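Local coordinates for protein threonine synthase (Brucella melitensis bv. 1, PDB 4F4F) that probably catalyses the pyridoxal-phosphate-dependent conversion of O-phospho-L-homoserine and water to L-threonine and phosphate, the last step of threonine biosynthesis, at residues Q235-Y238 / Y239-A243; F43-E46 / Q47-L51; R79-R82 / E83-T87; G86-H90 / D91-P95; Q122-A125 / R126-Y130. All blocks are in the same frame, centred on the assembly; numbering follows the deposited sequence.

Contact 1. Residues Q235-Y238 / Y239-A243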
loop_
_atom_site.group_PDB
_atom_site.type_symbol
_atom_site.label_atom_id
_atom_site.label_comp_id
_atom_site.label_asym_id
_atom_site.label_seq_id
_atom_site.Cartn_x
_atom_site.Cartn_y
_atom_site.Cartn_z
ATOM N N GLN A 235 6.372 4.463 1.726
ATOM C CA GLN A 235 5.517 5.332 0.959
ATOM C C GLN A 235 5.669 6.806 1.354
ATOM O O GLN A 235 5.346 7.693 0.560
ATOM C CB GLN A 235 4.097 4.865 1.103
ATOM C CG GLN A 235 3.903 3.490 0.507
ATOM C CD GLN A 235 2.445 3.149 0.326
ATOM O OE1 GLN A 235 1.911 2.327 1.065
ATOM N NE2 GLN A 235 1.748 3.851 -0.654
ATOM N N VAL A 236 6.252 7.044 2.524
ATOM C CA VAL A 236 6.557 8.406 2.979
ATOM C C VAL A 236 7.451 9.139 1.956
ATOM O O VAL A 236 7.290 10.334 1.713
ATOM C CB VAL A 236 7.237 8.371 4.353
ATOM C CG1 VAL A 236 7.619 9.797 4.807
ATOM C CG2 VAL A 236 6.338 7.715 5.394
ATOM N N VAL A 237 8.326 8.383 1.294
ATOM C CA VAL A 237 9.348 8.954 0.472
ATOM C C VAL A 237 8.775 9.792 -0.676
ATOM O O VAL A 237 9.233 10.908 -0.925
ATOM C CB VAL A 237 10.314 7.878 -0.068
ATOM C CG1 VAL A 237 11.365 8.522 -0.962
ATOM C CG2 VAL A 237 11.023 7.137 1.105
ATOM N N TYR A 238 7.800 9.253 -1.403
ATOM C CA TYR A 238 7.380 9.934 -2.616
ATOM C C TYR A 238 6.594 11.225 -2.334
ATOM O O TYR A 238 6.497 12.097 -3.191
ATOM C CB TYR A 238 6.699 9.029 -3.610
ATOM C CG TYR A 238 5.569 8.220 -3.080
ATOM C CD1 TYR A 238 4.366 8.805 -2.763
ATOM C CD2 TYR A 238 5.663 6.844 -3.014
ATOM C CE1 TYR A 238 3.302 8.030 -2.292
ATOM C CE2 TYR A 238 4.605 6.083 -2.566
ATOM C CZ TYR A 238 3.445 6.680 -2.204
ATOM O OH TYR A 238 2.385 5.876 -1.766
ATOM N N TYR A 239 6.088 11.356 -1.116
ATOM C CA TYR A 239 5.534 12.657 -0.704
ATOM C C TYR A 239 6.636 13.709 -0.630
ATOM O O TYR A 239 6.493 14.790 -1.188
ATOM C CB TYR A 239 4.804 12.560 0.618
ATOM C CG TYR A 239 3.559 11.767 0.508
ATOM C CD1 TYR A 239 2.367 12.368 0.149
ATOM C CD2 TYR A 239 3.558 10.408 0.773
ATOM C CE1 TYR A 239 1.210 11.629 0.051
ATOM C CE2 TYR A 239 2.411 9.647 0.632
ATOM C CZ TYR A 239 1.234 10.291 0.292
ATOM O OH TYR A 239 0.089 9.583 0.213
ATOM N N PHE A 240 7.775 13.360 -0.039
ATOM C CA PHE A 240 8.937 14.225 -0.095
ATOM C C PHE A 240 9.439 14.531 -1.514
ATOM O O PHE A 240 9.689 15.694 -1.859
ATOM C CB PHE A 240 10.101 13.653 0.740
ATOM C CG PHE A 240 9.960 13.913 2.237
ATOM C CD1 PHE A 240 9.175 13.088 3.037
ATOM C CD2 PHE A 240 10.632 14.952 2.836
ATOM C CE1 PHE A 240 9.072 13.303 4.402
ATOM C CE2 PHE A 240 10.500 15.192 4.190
ATOM C CZ PHE A 240 9.733 14.369 4.974
ATOM N N THR A 241 9.627 13.507 -2.328
ATOM C CA THR A 241 10.233 13.734 -3.655
ATOM C C THR A 241 9.304 14.588 -4.547
ATOM O O THR A 241 9.759 15.513 -5.234
ATOM C CB THR A 241 10.675 12.429 -4.324
ATOM O OG1 THR A 241 9.531 11.565 -4.553
ATOM C CG2 THR A 241 11.764 11.719 -3.455
ATOM N N ALA A 242 8.016 14.277 -4.563
ATOM C CA ALA A 242 7.052 15.104 -5.296
ATOM C C ALA A 242 7.039 16.547 -4.788
ATOM O O ALA A 242 7.101 17.481 -5.582
ATOM C CB ALA A 242 5.654 14.499 -5.199
ATOM N N ALA A 243 6.993 16.734 -3.469
ATOM C CA ALA A 243 6.909 18.072 -2.893
ATOM C C ALA A 243 8.204 18.843 -3.176
ATOM O O ALA A 243 8.171 20.058 -3.448
ATOM C CB ALA A 243 6.621 18.030 -1.386
#
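Gln235 opens this turn with its carbonyl oxygen, which lies 3.3 Å from CD2 of Tyr239 and also sits over the centre of the Tyr238 ring. Val236 follows with two jobs. Its O takes a weak bond from Tyr239 N (3.2 Å), and the same oxygen lies in the ring planes of Tyr239 and Phe240, at their edges. Its CG1, anti to the backbone N (chi1 177°), runs alongside Phe240 and meets CE1 at 3.8 Å. At Val237 the chain is in regular helix: O accepts from Thr241 N at 3.0 Å, while CG1 brushes Thr241 CG2. Tyr238 gives its O to Ala242 N, again at 3.0 Å. Its chi1 of 52° sets CG between N and the carbonyl carbon, and the ring lies beside that of Tyr239, both pointing the same way. Tyr238 CE1 reaches Tyr239 CE2 at 3.5 Å, the planes 31° apart, an oblique aromatic pair. Beyond the pair, Tyr239 OH is hydrogen-bonded to Asp264 O and its ring meets Phe255 edge-to-face. The contact is largely buried and lies on helix 236-245, packed against helices 56-64 and 263-274 and strand 253-258, close to the pyridoxal phosphate pocket to which Asp264 belongs.

Contact 2. Residues F43-E46 / Q47-L51; sequences FTAE and QIRAL
Thr44 holds OG1 between its backbone N and carbonyl carbon (chi1 63°), and Gln47 sends its CG back beside its own N (chi1 -78°) with the chain extended beyond; together these torsions close a capping box at the start of helix 45-49. Thr44, the N-cap residue, accepts from Gln47 N at OG1 over 3.1 Å. In return, Gln47 OE1 takes the Thr44 N-H at 2.8 Å, a nearly straight bond whose donor is tilted from the amide plane. Two N-H groups at the helix start are thus paired by side chains. Behind the box, the Phe43 ring crosses the Gln47 side chain at about a right angle, CD2 lying 3.9 Å from Gln47 CB, and Phe43 CB packs on Ile48 CG1. Ile48 is the buried residue here: with Leu51 it rests on Leu244 of helix 236-245, so this short surface helix is fastened to the main body by its apolar side. On another side Arg49 stretches out past Ala45 CB; its NH2 is in a salt bridge with Asp250, its strongest polar partner, while NH1 turns to Glu46. The Glu46 chain bends at chi2, its carboxylate stands at 38° to the guanidinium plane, and its OE2 forms a salt bridge with Arg49 NH1 at 3.0 Å.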
loop_
_atom_site.group_PDB
_atom_site.type_symbol
_atom_site.label_atom_id
_atom_site.label_comp_id
_atom_site.label_asym_id
_atom_site.label_seq_id
_atom_site.Cartn_x
_atom_site.Cartn_y
_atom_site.Cartn_z
ATOM N N PHE A 43 12.304 16.857 10.288
ATOM C CA PHE A 43 13.097 17.635 9.332
ATOM C C PHE A 43 12.717 19.104 9.426
ATOM O O PHE A 43 11.546 19.451 9.280
ATOM C CB PHE A 43 12.828 17.161 7.894
ATOM C CG PHE A 43 13.538 15.913 7.526
ATOM C CD1 PHE A 43 13.143 14.694 8.034
ATOM C CD2 PHE A 43 14.606 15.955 6.646
ATOM C CE1 PHE A 43 13.821 13.532 7.696
ATOM C CE2 PHE A 43 15.269 14.796 6.292
ATOM C CZ PHE A 43 14.880 13.587 6.825
ATOM N N THR A 44 13.698 19.971 9.674
ATOM C CA THR A 44 13.496 21.422 9.579
ATOM C C THR A 44 13.387 21.851 8.121
ATOM O O THR A 44 13.708 21.077 7.228
ATOM C CB THR A 44 14.675 22.224 10.167
ATOM O OG1 THR A 44 15.845 21.931 9.383
ATOM C CG2 THR A 44 14.855 21.890 11.666
ATOM N N ALA A 45 12.918 23.074 7.889
ATOM C CA ALA A 45 12.871 23.634 6.515
ATOM C C ALA A 45 14.253 23.524 5.837
ATOM O O ALA A 45 14.363 23.096 4.701
ATOM C CB ALA A 45 12.392 25.082 6.533
ATOM N N GLU A 46 15.315 23.880 6.546
ATOM C CA GLU A 46 16.663 23.812 5.946
ATOM C C GLU A 46 17.073 22.372 5.625
ATOM O O GLU A 46 17.746 22.148 4.646
ATOM C CB GLU A 46 17.734 24.437 6.874
ATOM C CG GLU A 46 17.744 25.928 6.847
ATOM C CD GLU A 46 18.170 26.451 5.500
ATOM O OE1 GLU A 46 19.046 25.851 4.850
ATOM O OE2 GLU A 46 17.607 27.451 5.084
ATOM N N GLN A 47 16.674 21.412 6.473
ATOM C CA GLN A 47 16.986 20.020 6.234
ATOM C C GLN A 47 16.235 19.535 4.996
ATOM O O GLN A 47 16.745 18.700 4.278
ATOM C CB GLN A 47 16.676 19.119 7.443
ATOM C CG GLN A 47 17.734 19.202 8.515
ATOM C CD GLN A 47 17.286 18.841 9.928
ATOM O OE1 GLN A 47 16.102 18.678 10.239
ATOM N NE2 GLN A 47 18.280 18.775 10.826
ATOM N N ILE A 48 15.043 20.070 4.743
ATOM C CA ILE A 48 14.316 19.716 3.518
ATOM C C ILE A 48 14.970 20.406 2.314
ATOM O O ILE A 48 15.186 19.774 1.269
ATOM C CB ILE A 48 12.793 20.021 3.619
ATOM C CG1 ILE A 48 12.148 19.191 4.750
ATOM C CG2 ILE A 48 12.118 19.791 2.266
ATOM C CD1 ILE A 48 10.716 19.630 5.080
ATOM N N ARG A 49 15.310 21.689 2.457
ATOM C CA ARG A 49 16.052 22.369 1.376
ATOM C C ARG A 49 17.316 21.595 0.990
ATOM O O ARG A 49 17.648 21.497 -0.194
ATOM C CB ARG A 49 16.361 23.809 1.711
ATOM C CG ARG A 49 15.129 24.715 1.695
ATOM C CD ARG A 49 15.445 26.200 1.738
ATOM N NE ARG A 49 14.249 26.918 2.156
ATOM C CZ ARG A 49 13.935 27.181 3.431
ATOM N NH1 ARG A 49 14.766 26.866 4.433
ATOM N NH2 ARG A 49 12.790 27.812 3.725
ATOM N N ALA A 50 17.955 20.981 1.976
ATOM C CA ALA A 50 19.181 20.211 1.740
ATOM C C ALA A 50 18.961 18.964 0.881
ATOM O O ALA A 50 19.901 18.440 0.325
ATOM C CB ALA A 50 19.884 19.856 3.064
ATOM N N LEU A 51 17.721 18.516 0.745
ATOM C CA LEU A 51 17.377 17.360 -0.108
ATOM C C LEU A 51 17.272 17.706 -1.593
ATOM O O LEU A 51 17.188 16.800 -2.444
ATOM C CB LEU A 51 16.051 16.750 0.364
ATOM C CG LEU A 51 16.121 16.212 1.791
ATOM C CD1 LEU A 51 14.778 15.654 2.202
ATOM C CD2 LEU A 51 17.263 15.225 1.981
#

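Contact 3. Residues R79-R82 / E83-T87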
loop_
_atom_site.group_PDB
_atom_site.type_symbol
_atom_site.label_atom_id
_atom_site.label_comp_id
_atom_site.label_asym_id
_atom_site.label_seq_id
_atom_site.Cartn_x
_atom_site.Cartn_y
_atom_site.Cartn_z
ATOM N N ARG A 79 22.301 -0.387 -0.046
ATOM C CA ARG A 79 22.377 -1.327 -1.119
ATOM C C ARG A 79 20.918 -1.696 -1.355
ATOM O O ARG A 79 20.468 -1.738 -2.458
ATOM C CB ARG A 79 23.182 -2.514 -0.642
ATOM C CG ARG A 79 23.323 -3.698 -1.565
ATOM C CD ARG A 79 24.028 -4.796 -0.761
ATOM N NE ARG A 79 23.100 -5.790 -0.200
ATOM C CZ ARG A 79 22.320 -5.686 0.893
ATOM N NH1 ARG A 79 21.549 -6.719 1.225
ATOM N NH2 ARG A 79 22.255 -4.604 1.660
ATOM N N MET A 80 20.176 -1.939 -0.289
ATOM C CA MET A 80 18.850 -2.514 -0.452
ATOM C C MET A 80 17.850 -1.461 -1.003
ATOM O O MET A 80 17.011 -1.788 -1.827
ATOM C CB MET A 80 18.386 -3.187 0.842
ATOM C CG MET A 80 18.031 -2.271 1.996
ATOM S SD MET A 80 17.615 -3.250 3.484
ATOM C CE MET A 80 19.123 -4.040 3.985
ATOM N N VAL A 81 18.011 -0.198 -0.611
ATOM C CA VAL A 81 17.187 0.897 -1.170
ATOM C C VAL A 81 17.530 1.077 -2.656
ATOM O O VAL A 81 16.650 1.137 -3.504
ATOM C CB VAL A 81 17.338 2.206 -0.356
ATOM C CG1 VAL A 81 16.603 3.343 -1.038
ATOM C CG2 VAL A 81 16.814 2.041 1.060
ATOM N N ARG A 82 18.828 1.049 -2.983
ATOM C CA ARG A 82 19.279 1.165 -4.385
ATOM C C ARG A 82 18.714 0.019 -5.212
ATOM O O ARG A 82 18.231 0.234 -6.309
ATOM C CB ARG A 82 20.820 1.153 -4.442
ATOM C CG ARG A 82 21.490 1.548 -5.751
ATOM C CD ARG A 82 22.944 2.101 -5.564
ATOM N NE ARG A 82 23.062 3.185 -4.538
ATOM C CZ ARG A 82 22.690 4.485 -4.680
ATOM N NH1 ARG A 82 22.824 5.338 -3.654
ATOM N NH2 ARG A 82 22.180 4.970 -5.818
ATOM N N GLU A 83 18.778 -1.197 -4.683
ATOM C CA GLU A 83 18.289 -2.383 -5.414
ATOM C C GLU A 83 16.753 -2.375 -5.559
ATOM O O GLU A 83 16.237 -2.659 -6.636
ATOM C CB GLU A 83 18.802 -3.677 -4.765
ATOM C CG GLU A 83 20.313 -3.796 -4.960
ATOM C CD GLU A 83 20.948 -5.032 -4.341
ATOM O OE1 GLU A 83 20.249 -5.752 -3.591
ATOM O OE2 GLU A 83 22.168 -5.237 -4.606
ATOM N N ALA A 84 16.051 -2.016 -4.491
ATOM C CA ALA A 84 14.616 -1.893 -4.528
ATOM C C ALA A 84 14.132 -0.979 -5.671
ATOM O O ALA A 84 13.246 -1.350 -6.466
ATOM C CB ALA A 84 14.073 -1.388 -3.176
ATOM N N TYR A 85 14.715 0.202 -5.768
ATOM C CA TYR A 85 14.208 1.188 -6.733
ATOM C C TYR A 85 14.858 1.064 -8.115
ATOM O O TYR A 85 14.370 1.615 -9.101
ATOM C CB TYR A 85 14.195 2.595 -6.085
ATOM C CG TYR A 85 13.247 2.497 -4.908
ATOM C CD1 TYR A 85 11.891 2.193 -5.108
ATOM C CD2 TYR A 85 13.707 2.607 -3.604
ATOM C CE1 TYR A 85 11.036 2.003 -4.059
ATOM C CE2 TYR A 85 12.841 2.433 -2.532
ATOM C CZ TYR A 85 11.515 2.149 -2.759
ATOM O OH TYR A 85 10.670 1.945 -1.693
ATOM N N GLY A 86 15.923 0.290 -8.197
ATOM C CA GLY A 86 16.481 -0.144 -9.474
ATOM C C GLY A 86 15.494 -1.026 -10.244
ATOM O O GLY A 86 15.614 -1.161 -11.462
ATOM N N THR A 87 14.499 -1.602 -9.561
ATOM C CA THR A 87 13.442 -2.341 -10.242
ATOM C C THR A 87 12.389 -1.472 -10.914
ATOM O O THR A 87 11.500 -1.981 -11.588
ATOM C CB THR A 87 12.683 -3.314 -9.302
ATOM O OG1 THR A 87 11.835 -2.611 -8.406
ATOM C CG2 THR A 87 13.638 -4.265 -8.527
#
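Arg79 and Glu83 meet one turn apart through the aliphatic part of the arginine: its CG is 3.6 Å from Glu83 OE2. The Arg79 chain leaves with CG anti to N but bends at chi3 (98°), which turns the guanidinium away from a flat pairing. Its plane makes 63° with the carboxylate, and NE stays 4.4 Å from OE1, so the opposite charges are close without an N-H directed at the acid. Glu83 itself is extended beyond CG, and that CG lies 3.2 Å from Arg79 O, the same oxygen that accepts from Glu83 N. On the buried side, Val81 CG1, also anti to its N, lies in the plane of the Tyr85 ring at its edge, 3.9 Å from CD2. Ala84 CB stands over one face of that ring, toward the rim. Thr87 OG1 donates to Ala84 O at 2.7 Å. Arg82 points elsewhere, its NH1 in a salt bridge with Glu78. Helix 74-86 is wedged between two others: Val81 rests on Val57, Ala60 and Leu61 of helix 56-64, whereas Met80 packs on Met127 and Tyr130 of helix 117-134, where Tyr85 OH is hydrogen-bonded to Val119 O.

Contact 4. Residues G86-H90 / D91-P95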
loop_
_atom_site.group_PDB
_atom_site.type_symbol
_atom_site.label_atom_id
_atom_site.label_comp_id
_atom_site.label_asym_id
_atom_site.label_seq_id
_atom_site.Cartn_x
_atom_site.Cartn_y
_atom_site.Cartn_z
ATOM N N GLY A 86 15.923 0.290 -8.197
ATOM C CA GLY A 86 16.481 -0.144 -9.474
ATOM C C GLY A 86 15.494 -1.026 -10.244
ATOM O O GLY A 86 15.614 -1.161 -11.462
ATOM N N THR A 87 14.499 -1.602 -9.561
ATOM C CA THR A 87 13.442 -2.341 -10.242
ATOM C C THR A 87 12.389 -1.472 -10.914
ATOM O O THR A 87 11.500 -1.981 -11.588
ATOM C CB THR A 87 12.683 -3.314 -9.302
ATOM O OG1 THR A 87 11.835 -2.611 -8.406
ATOM C CG2 THR A 87 13.638 -4.265 -8.527
ATOM N N PHE A 88 12.456 -0.168 -10.697
ATOM C CA PHE A 88 11.493 0.762 -11.290
ATOM C C PHE A 88 12.096 1.284 -12.590
ATOM O O PHE A 88 13.211 1.814 -12.604
ATOM C CB PHE A 88 11.234 1.913 -10.304
ATOM C CG PHE A 88 10.186 1.610 -9.285
ATOM C CD1 PHE A 88 10.370 0.608 -8.362
ATOM C CD2 PHE A 88 8.992 2.325 -9.282
ATOM C CE1 PHE A 88 9.373 0.285 -7.455
ATOM C CE2 PHE A 88 8.005 2.028 -8.371
ATOM C CZ PHE A 88 8.206 1.010 -7.457
ATOM N N ARG A 89 11.361 1.134 -13.683
ATOM C CA ARG A 89 11.826 1.522 -15.016
ATOM C C ARG A 89 11.490 2.997 -15.225
ATOM O O ARG A 89 10.625 3.365 -16.037
ATOM C CB ARG A 89 11.146 0.682 -16.084
ATOM C CG ARG A 89 11.632 -0.769 -16.203
ATOM C CD ARG A 89 11.325 -1.680 -15.015
ATOM N NE ARG A 89 11.619 -3.073 -15.403
ATOM C CZ ARG A 89 11.549 -4.157 -14.617
ATOM N NH1 ARG A 89 11.827 -5.342 -15.143
ATOM N NH2 ARG A 89 11.207 -4.095 -13.330
ATOM N N HIS A 90 12.115 3.840 -14.436
ATOM C CA HIS A 90 12.023 5.273 -14.616
ATOM C C HIS A 90 13.097 5.874 -13.780
ATOM O O HIS A 90 13.228 5.534 -12.591
ATOM C CB HIS A 90 10.654 5.879 -14.215
ATOM C CG HIS A 90 10.452 7.239 -14.794
ATOM N ND1 HIS A 90 11.121 8.319 -14.344
ATOM C CD2 HIS A 90 9.700 7.668 -15.892
ATOM C CE1 HIS A 90 10.783 9.392 -15.078
ATOM N NE2 HIS A 90 9.917 8.995 -16.035
ATOM N N ASP A 91 13.885 6.765 -14.360
ATOM C CA ASP A 91 15.016 7.356 -13.624
ATOM C C ASP A 91 14.598 8.121 -12.366
ATOM O O ASP A 91 15.346 8.158 -11.392
ATOM C CB ASP A 91 15.856 8.268 -14.557
ATOM C CG ASP A 91 16.712 7.472 -15.544
ATOM O OD1 ASP A 91 16.878 6.255 -15.342
ATOM O OD2 ASP A 91 17.184 8.041 -16.542
ATOM N N ALA A 92 13.447 8.794 -12.409
ATOM C CA ALA A 92 12.910 9.483 -11.228
ATOM C C ALA A 92 12.233 8.569 -10.213
ATOM O O ALA A 92 11.831 9.045 -9.135
ATOM C CB ALA A 92 11.912 10.555 -11.661
ATOM N N VAL A 93 12.042 7.305 -10.588
ATOM C CA VAL A 93 11.321 6.278 -9.789
ATOM C C VAL A 93 9.816 6.564 -9.790
ATOM O O VAL A 93 9.067 5.745 -10.304
ATOM C CB VAL A 93 11.889 6.064 -8.355
ATOM C CG1 VAL A 93 11.159 4.923 -7.625
ATOM C CG2 VAL A 93 13.401 5.788 -8.440
ATOM N N CYS A 94 9.399 7.702 -9.220
ATOM C CA CYS A 94 8.016 8.147 -9.186
ATOM C C CYS A 94 7.907 9.558 -9.807
ATOM O O CYS A 94 8.041 10.561 -9.110
ATOM C CB CYS A 94 7.537 8.185 -7.735
ATOM S SG CYS A 94 7.573 6.582 -6.879
ATOM N N PRO A 95 7.682 9.648 -11.121
ATOM C CA PRO A 95 7.747 10.972 -11.781
ATOM C C PRO A 95 6.408 11.706 -11.773
ATOM O O PRO A 95 5.363 11.061 -11.704
ATOM C CB PRO A 95 8.091 10.628 -13.194
ATOM C CG PRO A 95 7.448 9.283 -13.404
ATOM C CD PRO A 95 7.595 8.556 -12.095
#
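His90 carries the ring of Pro95 on one face of its imidazole: Pro95 CG sits 3.6 Å from the ring centroid, only 8° off the normal, a CH-pi contact in which the neighbouring CB also comes down, to 3.5 Å from CE1. The ring is put there by a chi1 of -162°, with CG roughly opposite the backbone N. Its ND1 then faces the following residues and accepts from Ala92 N at 3.1 Å, the donor lying close to the ring plane. One edge and one face of the imidazole are therefore both engaged, which should limit its rotation, and His110 meets the ring as well. The backbone here is a type I beta turn, His90 to Val93, closed by Val93 N on His90 O at 2.9 Å. It forms part of the loop that takes the chain from helix 74-86 to strand 96-100. Before the turn, Arg89 is the centre of an inverse gamma turn, and its NH2 reaches back to Thr87 O; the guanidinium also makes a cation-pi contact with Trp437. On the buried side of the loop Phe88 and Val93 cross at about a right angle, and Val93 CG1 comes within 3.8 Å of Phe88 CD2.

Contact 5. Residues Q122-A125 / R126-Y130; sequences QLLA and RMMDY
Gln122 and Arg126 lie side by side on one flank of helix 117-134, pointing the same way, with amide and guanidinium planes 43° apart. The arginine leaves with CG beside its own N (chi1 -67°) and runs extended to NE, so that the guanidinium doubles back along the helix; the glutamine, bent at chi2, brings OE1 to it. Arg126 NH1 therefore holds two oxygens of the same residue. It donates to Gln122 OE1 at 2.8 Å, with the oxygen near the guanidinium plane and an N-H...O angle of 166°, and to the backbone Gln122 O, also at 2.8 Å but less straight. A water completes the ring, donating to Gln122 OE1 and accepting from Arg126 NH2. Gln122 NE2 is taken up by Glu155 O, which settles the amide from its other end.

Another side of the helix is apolar: Leu123 and Met127 cross at a slant, Leu123 CD1 lying 4.0 Å from Met127 CG, while Leu124 CD1 comes to 4.2 Å from Met128 CE. Ala125 and Asp129 make a separate polar side, where a second water bridges Ala125 O and Asp129 OD1; the Asp129 carboxylate also accepts from the backbone N atoms of Asn162 and Asp161.

NH1 donates both to the backbone carbonyl of the residue one turn earlier and to that residue's side-chain oxygen, and these two bonds, both near the guanidinium plane, restrict its rotation. With Arg160 NH2 close to Arg126 NH2, the two oxygens and the water probably help to offset the crowding of like charge.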
loop_
_atom_site.group_PDB
_atom_site.type_symbol
_atom_site.label_atom_id
_atom_site.label_comp_id
_atom_site.label_asym_id
_atom_site.label_seq_id
_atom_site.Cartn_x
_atom_site.Cartn_y
_atom_site.Cartn_z
ATOM N N GLN A 122 8.926 -3.748 -2.645
ATOM C CA GLN A 122 10.260 -4.044 -3.151
ATOM C C GLN A 122 11.303 -3.759 -2.057
ATOM O O GLN A 122 12.306 -4.456 -1.952
ATOM C CB GLN A 122 10.533 -3.224 -4.429
ATOM C CG GLN A 122 9.819 -3.727 -5.672
ATOM C CD GLN A 122 10.320 -5.080 -6.131
ATOM O OE1 GLN A 122 11.496 -5.431 -5.931
ATOM N NE2 GLN A 122 9.414 -5.874 -6.724
ATOM N N LEU A 123 11.042 -2.784 -1.209
ATOM C CA LEU A 123 11.960 -2.492 -0.102
ATOM C C LEU A 123 11.680 -3.403 1.091
ATOM O O LEU A 123 12.621 -3.946 1.706
ATOM C CB LEU A 123 11.880 -1.009 0.293
ATOM C CG LEU A 123 12.841 -0.537 1.405
ATOM C CD1 LEU A 123 14.271 -0.885 1.045
ATOM C CD2 LEU A 123 12.650 0.956 1.734
ATOM N N LEU A 124 10.394 -3.551 1.438
ATOM C CA LEU A 124 9.968 -4.451 2.530
ATOM C C LEU A 124 10.584 -5.843 2.377
ATOM O O LEU A 124 11.094 -6.409 3.341
ATOM C CB LEU A 124 8.430 -4.607 2.579
ATOM C CG LEU A 124 7.877 -5.670 3.550
ATOM C CD1 LEU A 124 8.371 -5.286 4.952
ATOM C CD2 LEU A 124 6.362 -5.759 3.580
ATOM N N ALA A 125 10.522 -6.419 1.185
ATOM C CA ALA A 125 11.032 -7.797 1.006
ATOM C C ALA A 125 12.560 -7.859 1.277
ATOM O O ALA A 125 13.038 -8.826 1.900
ATOM C CB ALA A 125 10.667 -8.365 -0.357
ATOM N N ARG A 126 13.286 -6.804 0.900
ATOM C CA ARG A 126 14.731 -6.724 1.124
ATOM C C ARG A 126 15.090 -6.422 2.567
ATOM O O ARG A 126 16.035 -6.995 3.099
ATOM C CB ARG A 126 15.389 -5.709 0.164
ATOM C CG ARG A 126 15.319 -6.162 -1.278
ATOM C CD ARG A 126 15.828 -5.172 -2.312
ATOM N NE ARG A 126 15.957 -5.774 -3.646
ATOM C CZ ARG A 126 14.942 -5.920 -4.508
ATOM N NH1 ARG A 126 13.706 -5.526 -4.189
ATOM N NH2 ARG A 126 15.142 -6.460 -5.687
ATOM N N MET A 127 14.335 -5.550 3.217
ATOM C CA MET A 127 14.549 -5.265 4.629
ATOM C C MET A 127 14.312 -6.537 5.433
ATOM O O MET A 127 15.083 -6.872 6.321
ATOM C CB MET A 127 13.612 -4.143 5.124
ATOM C CG MET A 127 13.936 -2.799 4.499
ATOM S SD MET A 127 13.135 -1.430 5.307
ATOM C CE MET A 127 11.378 -1.763 5.058
ATOM N N MET A 128 13.220 -7.245 5.112
ATOM C CA MET A 128 12.888 -8.472 5.806
ATOM C C MET A 128 13.979 -9.521 5.581
ATOM O O MET A 128 14.356 -10.213 6.510
ATOM C CB MET A 128 11.532 -9.006 5.374
ATOM C CG MET A 128 11.106 -10.249 6.154
ATOM S SD MET A 128 9.463 -10.883 5.699
ATOM C CE MET A 128 8.441 -9.418 5.850
ATOM N N ASP A 129 14.493 -9.627 4.359
ATOM C CA ASP A 129 15.558 -10.609 4.055
ATOM C C ASP A 129 16.801 -10.354 4.932
ATOM O O ASP A 129 17.433 -11.281 5.440
ATOM C CB ASP A 129 15.917 -10.495 2.579
ATOM C CG ASP A 129 16.263 -11.814 1.937
ATOM O OD1 ASP A 129 15.602 -12.834 2.203
ATOM O OD2 ASP A 129 17.147 -11.799 1.074
ATOM N N TYR A 130 17.093 -9.078 5.139
ATOM C CA TYR A 130 18.234 -8.649 5.916
ATOM C C TYR A 130 18.011 -8.962 7.400
ATOM O O TYR A 130 18.899 -9.518 8.061
ATOM C CB TYR A 130 18.546 -7.150 5.706
ATOM C CG TYR A 130 19.685 -6.710 6.570
ATOM C CD1 TYR A 130 19.442 -6.228 7.851
ATOM C CD2 TYR A 130 21.009 -6.839 6.146
ATOM C CE1 TYR A 130 20.487 -5.843 8.673
ATOM C CE2 TYR A 130 22.065 -6.467 6.971
ATOM C CZ TYR A 130 21.785 -5.975 8.236
ATOM O OH TYR A 130 22.798 -5.606 9.113
HETATM O O HOH W 1 12.929 -7.577 -7.014
HETATM O O HOH W 2 12.784 -11.821 2.022
#

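Overall arrangement
Contacts 3 and 4 run on from each other, sharing Gly86 and Thr87, and join where Tyr85 CD1 packs on Val93 CG1 at 3.8 Å. Contact 5 lies against contact 3, with centres about 10 Å apart: Met80 CE meets Tyr130 CB at 3.6 Å and Glu83 CB meets Arg126 NE at 3.7 Å. Contact 1 touches contact 4 through Tyr238 CB and Cys94 SG (4.2 Å), and contact 2 through Phe240 CD2 and Leu51 CD1 (4.3 Å). Contact 1 is also the one nearest the cofactor, the Gln235 side chain lying about 5 Å from the pyridoxal phosphate; the side chain of Phe88 in contact 4 is about 12 Å from it, and contact 2 sits on the surface, remote from the site.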